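Local atomic coordinates of separin (PDB entry 5U1T), a protein that cleaves the MCD1/SCC1 subunit of cohesin at the onset of anaphase as a caspase-like cysteine protease, and is held inactive by securin for most of the cell cycle. Residues K450-F455 with L488-F493; D762-Q767 with K1093-F1098; L1188-E1193 with Y1220-R1225. All blocks are in the same frame, centred on the assembly; numbering follows the deposited sequence.

The three contacts follow one another in series along an elongated chain, none enclosing another. Contact 1 and contact 2 have centres 47 Å apart, contacts 2 and 3 have centres 48 Å apart, and contacts 1 and 3, 82 Å apart between centres, lie on opposite sides of the chain's centre. They share no helix or sheet. Contacts 1 and 3 are local, with 32 and 26 intervening residues; contact 1 joins helix 448-458 to the loop after helix 470-485, and contact 3 pairs helices 1180-1198 and 1209-1237. Contact 2 instead brings a loop back onto helix 756-775 across 325 residues. Contact 1 thus belongs to the helical portion, contact 3 to the part related to C50 peptidases, and contact 2 ties distant sequence together between them.

Contact 1 of 3, residues K450-F455 with L488-F493; sequences KKIEIF and LKITKF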
loop_
_atom_site.group_PDB
_atom_site.type_symbol
_atom_site.label_atom_id
_atom_site.label_comp_id
_atom_site.label_asym_id
_atom_site.label_seq_id
_atom_site.Cartn_x
_atom_site.Cartn_y
_atom_site.Cartn_z
ATOM N N LYS A 450 3.593 -42.904 -14.279
ATOM C CA LYS A 450 4.606 -42.872 -15.325
ATOM C C LYS A 450 5.246 -41.484 -15.453
ATOM O O LYS A 450 6.448 -41.377 -15.729
ATOM C CB LYS A 450 4.010 -43.338 -16.652
ATOM C CG LYS A 450 3.715 -44.826 -16.678
ATOM C CD LYS A 450 3.255 -45.298 -18.050
ATOM C CE LYS A 450 3.058 -46.810 -18.088
ATOM N NZ LYS A 450 1.819 -47.252 -17.382
ATOM N N LYS A 451 4.448 -40.438 -15.233
ATOM C CA LYS A 451 4.953 -39.062 -15.209
ATOM C C LYS A 451 5.913 -38.838 -14.054
ATOM O O LYS A 451 6.960 -38.230 -14.232
ATOM C CB LYS A 451 3.811 -38.054 -15.107
ATOM C CG LYS A 451 3.029 -37.871 -16.378
ATOM C CD LYS A 451 1.938 -36.831 -16.215
ATOM C CE LYS A 451 0.899 -36.975 -17.308
ATOM N NZ LYS A 451 -0.371 -36.319 -16.882
ATOM N N ILE A 452 5.548 -39.321 -12.871
ATOM C CA ILE A 452 6.432 -39.240 -11.722
ATOM C C ILE A 452 7.725 -40.024 -11.968
ATOM O O ILE A 452 8.787 -39.682 -11.476
ATOM C CB ILE A 452 5.736 -39.748 -10.454
ATOM C CG1 ILE A 452 4.534 -38.867 -10.146
ATOM C CG2 ILE A 452 6.677 -39.701 -9.262
ATOM C CD1 ILE A 452 3.931 -39.133 -8.797
ATOM N N GLU A 453 7.636 -41.069 -12.768
ATOM C CA GLU A 453 8.796 -41.901 -13.064
ATOM C C GLU A 453 9.799 -41.161 -13.935
ATOM O O GLU A 453 10.996 -41.128 -13.631
ATOM C CB GLU A 453 8.337 -43.176 -13.745
ATOM C CG GLU A 453 9.138 -44.402 -13.405
ATOM C CD GLU A 453 8.363 -45.659 -13.743
ATOM O OE1 GLU A 453 8.739 -46.370 -14.715
ATOM O OE2 GLU A 453 7.352 -45.911 -13.035
ATOM N N ILE A 454 9.293 -40.570 -15.018
ATOM C CA ILE A 454 10.098 -39.754 -15.920
ATOM C C ILE A 454 10.706 -38.582 -15.158
ATOM O O ILE A 454 11.840 -38.178 -15.422
ATOM C CB ILE A 454 9.261 -39.234 -17.105
ATOM C CG1 ILE A 454 8.793 -40.407 -17.975
ATOM C CG2 ILE A 454 10.037 -38.194 -17.915
ATOM C CD1 ILE A 454 9.921 -41.308 -18.469
ATOM N N PHE A 455 9.974 -38.062 -14.196
ATOM C CA PHE A 455 10.417 -36.897 -13.469
ATOM C C PHE A 455 11.694 -37.180 -12.732
ATOM O O PHE A 455 12.540 -36.326 -12.590
ATOM C CB PHE A 455 9.359 -36.428 -12.482
ATOM C CG PHE A 455 9.795 -35.262 -11.669
ATOM C CD1 PHE A 455 9.937 -34.034 -12.242
ATOM C CD2 PHE A 455 10.100 -35.409 -10.346
ATOM C CE1 PHE A 455 10.366 -32.970 -11.507
ATOM C CE2 PHE A 455 10.534 -34.351 -9.605
ATOM C CZ PHE A 455 10.663 -33.130 -10.188
ATOM N N LEU A 488 2.899 -33.064 -11.960
ATOM C CA LEU A 488 2.766 -34.380 -11.353
ATOM C C LEU A 488 1.537 -34.453 -10.490
ATOM O O LEU A 488 1.075 -35.542 -10.155
ATOM C CB LEU A 488 3.992 -34.720 -10.525
ATOM C CG LEU A 488 5.285 -34.721 -11.322
ATOM C CD1 LEU A 488 6.421 -34.860 -10.340
ATOM C CD2 LEU A 488 5.271 -35.835 -12.351
ATOM N N LYS A 489 1.026 -33.285 -10.114
ATOM C CA LYS A 489 -0.151 -33.203 -9.264
ATOM C C LYS A 489 -0.080 -34.160 -8.057
ATOM O O LYS A 489 -0.934 -35.030 -7.893
ATOM C CB LYS A 489 -1.409 -33.480 -10.105
ATOM C CG LYS A 489 -1.913 -32.257 -10.897
ATOM C CD LYS A 489 -2.605 -32.654 -12.204
ATOM C CE LYS A 489 -3.467 -33.912 -12.045
ATOM N NZ LYS A 489 -4.345 -34.186 -13.243
ATOM N N ILE A 490 0.948 -34.013 -7.225
ATOM C CA ILE A 490 1.086 -34.868 -6.051
ATOM C C ILE A 490 0.771 -34.069 -4.779
ATOM O O ILE A 490 1.061 -32.867 -4.684
ATOM C CB ILE A 490 2.502 -35.502 -5.968
ATOM C CG1 ILE A 490 3.500 -34.554 -5.306
ATOM C CG2 ILE A 490 2.989 -35.933 -7.359
ATOM C CD1 ILE A 490 4.927 -35.002 -5.429
ATOM N N THR A 491 0.145 -34.734 -3.812
ATOM C CA THR A 491 -0.360 -34.042 -2.628
ATOM C C THR A 491 0.261 -34.578 -1.349
ATOM O O THR A 491 -0.039 -34.085 -0.264
ATOM C CB THR A 491 -1.909 -34.140 -2.519
ATOM O OG1 THR A 491 -2.317 -35.516 -2.540
ATOM C CG2 THR A 491 -2.574 -33.395 -3.671
ATOM N N LYS A 492 1.101 -35.603 -1.477
ATOM C CA LYS A 492 1.881 -36.127 -0.359
ATOM C C LYS A 492 3.359 -36.005 -0.714
ATOM O O LYS A 492 3.730 -36.034 -1.891
ATOM C CB LYS A 492 1.524 -37.592 -0.054
ATOM C CG LYS A 492 0.030 -37.946 -0.158
ATOM C CD LYS A 492 -0.838 -37.113 0.797
ATOM C CE LYS A 492 -2.273 -36.918 0.264
ATOM N NZ LYS A 492 -2.834 -35.554 0.612
ATOM N N PHE A 493 4.199 -35.860 0.303
ATOM C CA PHE A 493 5.646 -35.869 0.131
ATOM C C PHE A 493 6.174 -37.177 -0.489
ATOM O O PHE A 493 5.987 -38.255 0.067
ATOM C CB PHE A 493 6.305 -35.633 1.481
ATOM C CG PHE A 493 7.779 -35.780 1.469
ATOM C CD1 PHE A 493 8.584 -34.752 0.992
ATOM C CD2 PHE A 493 8.375 -36.932 1.950
ATOM C CE1 PHE A 493 9.970 -34.886 0.985
ATOM C CE2 PHE A 493 9.747 -37.071 1.951
ATOM C CZ PHE A 493 10.547 -36.062 1.469
#
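I452, on helix 448-458, and L488, in the loop that leaves helix 470-485, are the residues whose CA atoms come nearest, 6.1 Å apart. L488 carries the contact through both branches of its isobutyl group. Its CD1 sits over one face of the F455 ring in a CH-pi contact, 3.9 Å from the ring centroid and 23° off the ring normal. With chi1 at 178° the phenyl swings out on the L488 side of the helix, and chi2 sets the face it offers. The other branch, CD2, abuts the helix backbone, 3.5 Å from K451 O, and is flanked by CB of K451 and CG1 of I452. Beyond this, CD1 of I452 reaches I490 CG2 at 3.6 Å, adding an apolar touch two residues further along the loop. With an alanine in place of L488, both methyl branches go, and the F455 face and the I452 flank would probably lose their shared partner. F455 also meets F496 edge-to-face and touches C484 of helix 470-485. With no hydrogen bond across the segments, the contact rests mainly on apolar side chains, a loop packing on an earlier helix of an all-helical region.

Contact 2 of 3, residues D762-Q767 with K1093-F1098; sequences DCRKAQ and KNYREF
R764 and Y1095 meet through carbon: CB of R764 lies 3.6 Å from CD1 of the Y1095 ring, and CG of R764 is 3.8 Å from that same CD1. Bends at chi2 (-80°) and chi3 (-53°) fold the arginine back so that NE comes over one ring face. CZ of R764 is 5.3 Å from the Y1095 ring centroid and the guanidinium plane is inclined 36° to the ring, so any cation-pi attraction is weak at most. Beside this pair, K765 extends along the loop backbone. Its CG is 3.6 Å from the carbonyl O of Y1095, its CE 3.4 Å from the O of N1094, and its chain continues toward the carbonyl of E1097. The lysine's CB meets the edge of the F1098 ring near its plane, 3.7 Å from CE1, the two side chains lying antiparallel, side by side. The elements joined are helix 756-775 and the loop following helix 1075-1088; residues 1093-1095 curl like a helix but do not form its regular bonding pattern, and a turn closes where R1096 N donates to K1093 O at 3.2 Å. Further out, N768 ND2 donates to the carbonyl O of Y1095, fixing the middle of the loop on the helix, while the Y1095 side chain packs on I761 and I1090. R764 is also held from outside the chain, its NE hydrogen-bonded to the backbone of another protein's chain, probably securin; an acidic side chain of that chain packs on Y1095. Behind the helix, D762 OD2 is hydrogen-bonded to S746 OG of helix 729-752.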
loop_
_atom_site.group_PDB
_atom_site.type_symbol
_atom_site.label_atom_id
_atom_site.label_comp_id
_atom_site.label_asym_id
_atom_site.label_seq_id
_atom_site.Cartn_x
_atom_site.Cartn_y
_atom_site.Cartn_z
ATOM N N ASP A 762 -11.788 11.019 -5.593
ATOM C CA ASP A 762 -10.569 10.256 -5.822
ATOM C C ASP A 762 -10.349 9.244 -4.711
ATOM O O ASP A 762 -10.323 8.033 -4.958
ATOM C CB ASP A 762 -9.362 11.181 -5.928
ATOM C CG ASP A 762 -9.299 11.897 -7.257
ATOM O OD1 ASP A 762 -10.097 11.573 -8.166
ATOM O OD2 ASP A 762 -8.435 12.789 -7.401
ATOM N N CYS A 763 -10.181 9.763 -3.500
ATOM C CA CYS A 763 -10.111 8.967 -2.279
ATOM C C CYS A 763 -11.064 7.787 -2.243
ATOM O O CYS A 763 -10.704 6.712 -1.779
ATOM C CB CYS A 763 -10.411 9.852 -1.069
ATOM S SG CYS A 763 -8.975 10.288 -0.146
ATOM N N ARG A 764 -12.286 7.996 -2.713
ATOM C CA ARG A 764 -13.305 6.957 -2.647
ATOM C C ARG A 764 -13.094 5.896 -3.729
ATOM O O ARG A 764 -13.433 4.736 -3.530
ATOM C CB ARG A 764 -14.701 7.576 -2.756
ATOM C CG ARG A 764 -15.048 8.528 -1.593
ATOM C CD ARG A 764 -15.486 7.791 -0.336
ATOM N NE ARG A 764 -16.563 6.868 -0.662
ATOM C CZ ARG A 764 -16.392 5.559 -0.827
ATOM N NH1 ARG A 764 -17.429 4.797 -1.154
ATOM N NH2 ARG A 764 -15.186 5.011 -0.668
ATOM N N LYS A 765 -12.534 6.295 -4.866
ATOM C CA LYS A 765 -12.144 5.339 -5.883
ATOM C C LYS A 765 -11.027 4.453 -5.346
ATOM O O LYS A 765 -11.030 3.238 -5.546
ATOM C CB LYS A 765 -11.680 6.042 -7.148
ATOM C CG LYS A 765 -12.735 6.818 -7.853
ATOM C CD LYS A 765 -12.127 7.520 -9.044
ATOM C CE LYS A 765 -13.142 8.418 -9.713
ATOM N NZ LYS A 765 -12.520 9.228 -10.782
ATOM N N ALA A 766 -10.071 5.084 -4.668
ATOM C CA ALA A 766 -8.945 4.384 -4.089
ATOM C C ALA A 766 -9.448 3.318 -3.130
ATOM O O ALA A 766 -8.956 2.198 -3.123
ATOM C CB ALA A 766 -8.021 5.347 -3.386
ATOM N N GLN A 767 -10.450 3.657 -2.338
ATOM C CA GLN A 767 -10.994 2.708 -1.382
ATOM C C GLN A 767 -11.834 1.625 -2.038
ATOM O O GLN A 767 -11.881 0.494 -1.564
ATOM C CB GLN A 767 -11.835 3.435 -0.348
ATOM C CG GLN A 767 -11.025 4.111 0.694
ATOM C CD GLN A 767 -11.834 4.361 1.943
ATOM O OE1 GLN A 767 -13.030 4.719 1.871
ATOM N NE2 GLN A 767 -11.202 4.160 3.110
ATOM N N LYS A 1093 -22.381 7.166 -8.689
ATOM C CA LYS A 1093 -21.665 6.570 -9.820
ATOM C C LYS A 1093 -20.236 7.120 -9.929
ATOM O O LYS A 1093 -19.344 6.462 -10.496
ATOM C CB LYS A 1093 -22.409 6.812 -11.143
ATOM C CG LYS A 1093 -21.902 8.024 -11.949
ATOM C CD LYS A 1093 -22.580 8.126 -13.325
ATOM C CE LYS A 1093 -22.094 9.347 -14.130
ATOM N NZ LYS A 1093 -22.272 10.652 -13.421
ATOM N N ASN A 1094 -20.030 8.322 -9.386
ATOM C CA ASN A 1094 -18.744 9.021 -9.461
ATOM C C ASN A 1094 -17.652 8.319 -8.668
ATOM O O ASN A 1094 -16.471 8.385 -9.012
ATOM C CB ASN A 1094 -18.890 10.460 -8.961
ATOM C CG ASN A 1094 -19.586 11.370 -9.968
ATOM O OD1 ASN A 1094 -19.033 12.392 -10.372
ATOM N ND2 ASN A 1094 -20.801 10.999 -10.380
ATOM N N TYR A 1095 -18.061 7.639 -7.607
ATOM C CA TYR A 1095 -17.131 6.931 -6.744
ATOM C C TYR A 1095 -16.649 5.603 -7.344
ATOM O O TYR A 1095 -15.706 4.995 -6.830
ATOM C CB TYR A 1095 -17.783 6.696 -5.383
ATOM C CG TYR A 1095 -18.178 7.979 -4.694
ATOM C CD1 TYR A 1095 -17.313 9.061 -4.658
ATOM C CD2 TYR A 1095 -19.427 8.118 -4.099
ATOM C CE1 TYR A 1095 -17.673 10.249 -4.027
ATOM C CE2 TYR A 1095 -19.800 9.302 -3.467
ATOM C CZ TYR A 1095 -18.916 10.363 -3.433
ATOM O OH TYR A 1095 -19.274 11.545 -2.809
ATOM N N ARG A 1096 -17.273 5.162 -8.434
ATOM C CA ARG A 1096 -16.909 3.877 -9.032
ATOM C C ARG A 1096 -16.563 3.943 -10.526
ATOM O O ARG A 1096 -16.696 2.946 -11.243
ATOM C CB ARG A 1096 -18.040 2.863 -8.812
ATOM C CG ARG A 1096 -17.822 1.981 -7.594
ATOM C CD ARG A 1096 -19.140 1.474 -7.010
ATOM N NE ARG A 1096 -18.995 1.129 -5.589
ATOM C CZ ARG A 1096 -19.982 0.697 -4.802
ATOM N NH1 ARG A 1096 -19.734 0.418 -3.524
ATOM N NH2 ARG A 1096 -21.212 0.544 -5.290
ATOM N N GLU A 1097 -16.099 5.096 -10.997
ATOM C CA GLU A 1097 -15.686 5.206 -12.396
ATOM C C GLU A 1097 -14.187 5.523 -12.492
ATOM O O GLU A 1097 -13.734 6.581 -12.059
ATOM C CB GLU A 1097 -16.550 6.246 -13.121
ATOM C CG GLU A 1097 -17.975 5.716 -13.402
ATOM C CD GLU A 1097 -18.940 6.774 -13.955
ATOM O OE1 GLU A 1097 -19.849 6.402 -14.742
ATOM O OE2 GLU A 1097 -18.804 7.971 -13.595
ATOM N N PHE A 1098 -13.427 4.578 -13.053
ATOM C CA PHE A 1098 -11.963 4.605 -12.983
ATOM C C PHE A 1098 -11.260 5.025 -14.283
ATOM O O PHE A 1098 -10.284 5.790 -14.260
ATOM C CB PHE A 1098 -11.473 3.236 -12.559
ATOM C CG PHE A 1098 -12.117 2.728 -11.303
ATOM C CD1 PHE A 1098 -12.163 3.508 -10.164
ATOM C CD2 PHE A 1098 -12.670 1.462 -11.254
ATOM C CE1 PHE A 1098 -12.746 3.032 -8.993
ATOM C CE2 PHE A 1098 -13.256 0.985 -10.089
ATOM C CZ PHE A 1098 -13.294 1.771 -8.959
#

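Contact 3 of 3, residues L1188-E1193 with Y1220-R1225; sequences LSIINE and YDLDKR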
loop_
_atom_site.group_PDB
_atom_site.type_symbol
_atom_site.label_atom_id
_atom_site.label_comp_id
_atom_site.label_asym_id
_atom_site.label_seq_id
_atom_site.Cartn_x
_atom_site.Cartn_y
_atom_site.Cartn_z
ATOM N N LEU A 1188 -23.837 23.890 29.544
ATOM C CA LEU A 1188 -23.753 22.503 29.110
ATOM C C LEU A 1188 -23.957 21.566 30.295
ATOM O O LEU A 1188 -24.676 20.566 30.198
ATOM C CB LEU A 1188 -22.407 22.227 28.436
ATOM C CG LEU A 1188 -22.293 22.628 26.963
ATOM C CD1 LEU A 1188 -20.899 22.362 26.426
ATOM C CD2 LEU A 1188 -23.335 21.916 26.130
ATOM N N SER A 1189 -23.340 21.904 31.418
ATOM C CA SER A 1189 -23.544 21.150 32.635
ATOM C C SER A 1189 -25.039 21.115 33.012
ATOM O O SER A 1189 -25.585 20.039 33.250
ATOM C CB SER A 1189 -22.707 21.737 33.766
ATOM O OG SER A 1189 -23.293 21.442 35.024
ATOM N N ILE A 1190 -25.685 22.285 33.040
ATOM C CA ILE A 1190 -27.120 22.404 33.296
ATOM C C ILE A 1190 -27.947 21.613 32.292
ATOM O O ILE A 1190 -28.800 20.811 32.679
ATOM C CB ILE A 1190 -27.593 23.878 33.249
ATOM C CG1 ILE A 1190 -27.011 24.682 34.424
ATOM C CG2 ILE A 1190 -29.112 23.952 33.250
ATOM C CD1 ILE A 1190 -27.074 26.182 34.234
ATOM N N ILE A 1191 -27.696 21.851 31.005
ATOM C CA ILE A 1191 -28.395 21.147 29.933
ATOM C C ILE A 1191 -28.243 19.615 29.995
ATOM O O ILE A 1191 -29.240 18.882 29.939
ATOM C CB ILE A 1191 -27.923 21.633 28.557
ATOM C CG1 ILE A 1191 -28.518 23.002 28.259
ATOM C CG2 ILE A 1191 -28.342 20.655 27.472
ATOM C CD1 ILE A 1191 -27.946 23.634 27.031
ATOM N N ASN A 1192 -27.007 19.128 30.110
ATOM C CA ASN A 1192 -26.781 17.685 30.196
ATOM C C ASN A 1192 -27.398 17.068 31.454
ATOM O O ASN A 1192 -27.685 15.888 31.468
ATOM C CB ASN A 1192 -25.282 17.371 30.136
ATOM C CG ASN A 1192 -24.674 17.720 28.793
ATOM O OD1 ASN A 1192 -25.290 17.512 27.742
ATOM N ND2 ASN A 1192 -23.467 18.264 28.816
ATOM N N GLU A 1193 -27.615 17.858 32.503
ATOM C CA GLU A 1193 -28.246 17.342 33.717
ATOM C C GLU A 1193 -29.754 17.260 33.556
ATOM O O GLU A 1193 -30.359 16.232 33.847
ATOM C CB GLU A 1193 -27.916 18.210 34.933
ATOM C CG GLU A 1193 -26.557 17.930 35.577
ATOM C CD GLU A 1193 -26.201 18.944 36.664
ATOM O OE1 GLU A 1193 -27.085 19.262 37.499
ATOM O OE2 GLU A 1193 -25.051 19.438 36.678
ATOM N N TYR A 1220 -36.540 22.125 39.235
ATOM C CA TYR A 1220 -36.760 23.516 39.637
ATOM C C TYR A 1220 -35.411 24.176 39.950
ATOM O O TYR A 1220 -35.223 25.383 39.768
ATOM C CB TYR A 1220 -37.702 23.601 40.844
ATOM C CG TYR A 1220 -39.155 23.877 40.491
ATOM C CD1 TYR A 1220 -40.041 22.836 40.218
ATOM C CD2 TYR A 1220 -39.654 25.192 40.455
ATOM C CE1 TYR A 1220 -41.395 23.087 39.913
ATOM C CE2 TYR A 1220 -41.010 25.456 40.149
ATOM C CZ TYR A 1220 -41.878 24.386 39.871
ATOM O OH TYR A 1220 -43.213 24.636 39.560
ATOM N N ASP A 1221 -34.469 23.363 40.405
ATOM C CA ASP A 1221 -33.137 23.836 40.735
ATOM C C ASP A 1221 -32.295 24.087 39.497
ATOM O O ASP A 1221 -31.519 25.039 39.423
ATOM C CB ASP A 1221 -32.443 22.824 41.618
ATOM C CG ASP A 1221 -31.355 23.435 42.411
ATOM O OD1 ASP A 1221 -30.221 23.536 41.891
ATOM O OD2 ASP A 1221 -31.651 23.850 43.549
ATOM N N LEU A 1222 -32.441 23.195 38.533
ATOM C CA LEU A 1222 -31.795 23.339 37.249
ATOM C C LEU A 1222 -32.343 24.563 36.533
ATOM O O LEU A 1222 -31.602 25.272 35.853
ATOM C CB LEU A 1222 -32.001 22.071 36.412
ATOM C CG LEU A 1222 -31.089 20.904 36.771
ATOM C CD1 LEU A 1222 -31.551 19.602 36.105
ATOM C CD2 LEU A 1222 -29.664 21.249 36.361
ATOM N N ASP A 1223 -33.637 24.814 36.705
ATOM C CA ASP A 1223 -34.280 25.964 36.083
ATOM C C ASP A 1223 -33.722 27.264 36.663
ATOM O O ASP A 1223 -33.489 28.210 35.919
ATOM C CB ASP A 1223 -35.804 25.895 36.255
ATOM C CG ASP A 1223 -36.546 26.978 35.466
ATOM O OD1 ASP A 1223 -36.722 26.822 34.240
ATOM O OD2 ASP A 1223 -36.983 27.979 36.082
ATOM N N LYS A 1224 -33.482 27.305 37.975
ATOM C CA LYS A 1224 -32.972 28.527 38.598
ATOM C C LYS A 1224 -31.519 28.766 38.217
ATOM O O LYS A 1224 -31.112 29.919 38.010
ATOM C CB LYS A 1224 -33.091 28.498 40.126
ATOM C CG LYS A 1224 -32.659 29.819 40.802
ATOM C CD LYS A 1224 -32.796 29.744 42.331
ATOM C CE LYS A 1224 -32.611 31.116 43.031
ATOM N NZ LYS A 1224 -33.520 31.358 44.251
ATOM N N ARG A 1225 -30.739 27.688 38.144
ATOM C CA ARG A 1225 -29.352 27.793 37.730
ATOM C C ARG A 1225 -29.261 28.404 36.336
ATOM O O ARG A 1225 -28.409 29.261 36.089
ATOM C CB ARG A 1225 -28.678 26.433 37.765
ATOM C CG ARG A 1225 -28.411 25.930 39.159
ATOM C CD ARG A 1225 -27.824 24.520 39.128
ATOM N NE ARG A 1225 -26.815 24.330 38.082
ATOM C CZ ARG A 1225 -26.262 23.153 37.780
ATOM N NH1 ARG A 1225 -26.614 22.056 38.442
ATOM N NH2 ARG A 1225 -25.350 23.064 36.816
#
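I1190 and L1222 are the closest CA pair, 6.2 Å apart, of an antiparallel helix pair formed by helices 1180-1198 and 1209-1237, and their side-chain ends lean in. The axes of the two short segments approach to 10.0 Å with their N-to-C directions 156° apart. Between these two residues the apolar contact is loose, CG2 of I1190 standing 4.2 Å from CD2 of L1222 as the side chains pass with opposite headings. L1222 gains a closer neighbour in E1193, whose CB is 3.8 Å from the same CD2.

R1225 reaches across to the other helix and makes the polar part of the contact. Its chain bends at chi3, and its guanidinium meets I1190 CG1 obliquely, NH2 the nearest atom at 3.3 Å. NH1 forms a salt bridge with E1193, reaching OE1 at 3.0 Å on the syn side of the carboxylate, but 27° out of its plane and through a bent bond. The two flat groups are turned 60° against each other, so they do not pair as a coplanar, two-pronged bridge. NH2 gives a weak hydrogen bond to S1189 OG, 3.2 Å away at the guanidinium edge. That hydroxyl in turn donates weakly to E1193 OE2 at 3.1 Å, one helical turn along. On the far flank, D1223 OD1 accepts hydrogen bonds from the backbone N of Y1579 and of L1580, which connects helix 1209-1237 to a loop late in the chain.

The serine hydroxyl therefore acts as acceptor from the arginine and donor to the glutamate, closing a small circuit round the salt bridge. Each carboxylate oxygen of E1193 has a donor, an arrangement that would probably favour the charged form of the glutamate and may restrain, though only loosely, the rotation of its carboxylate.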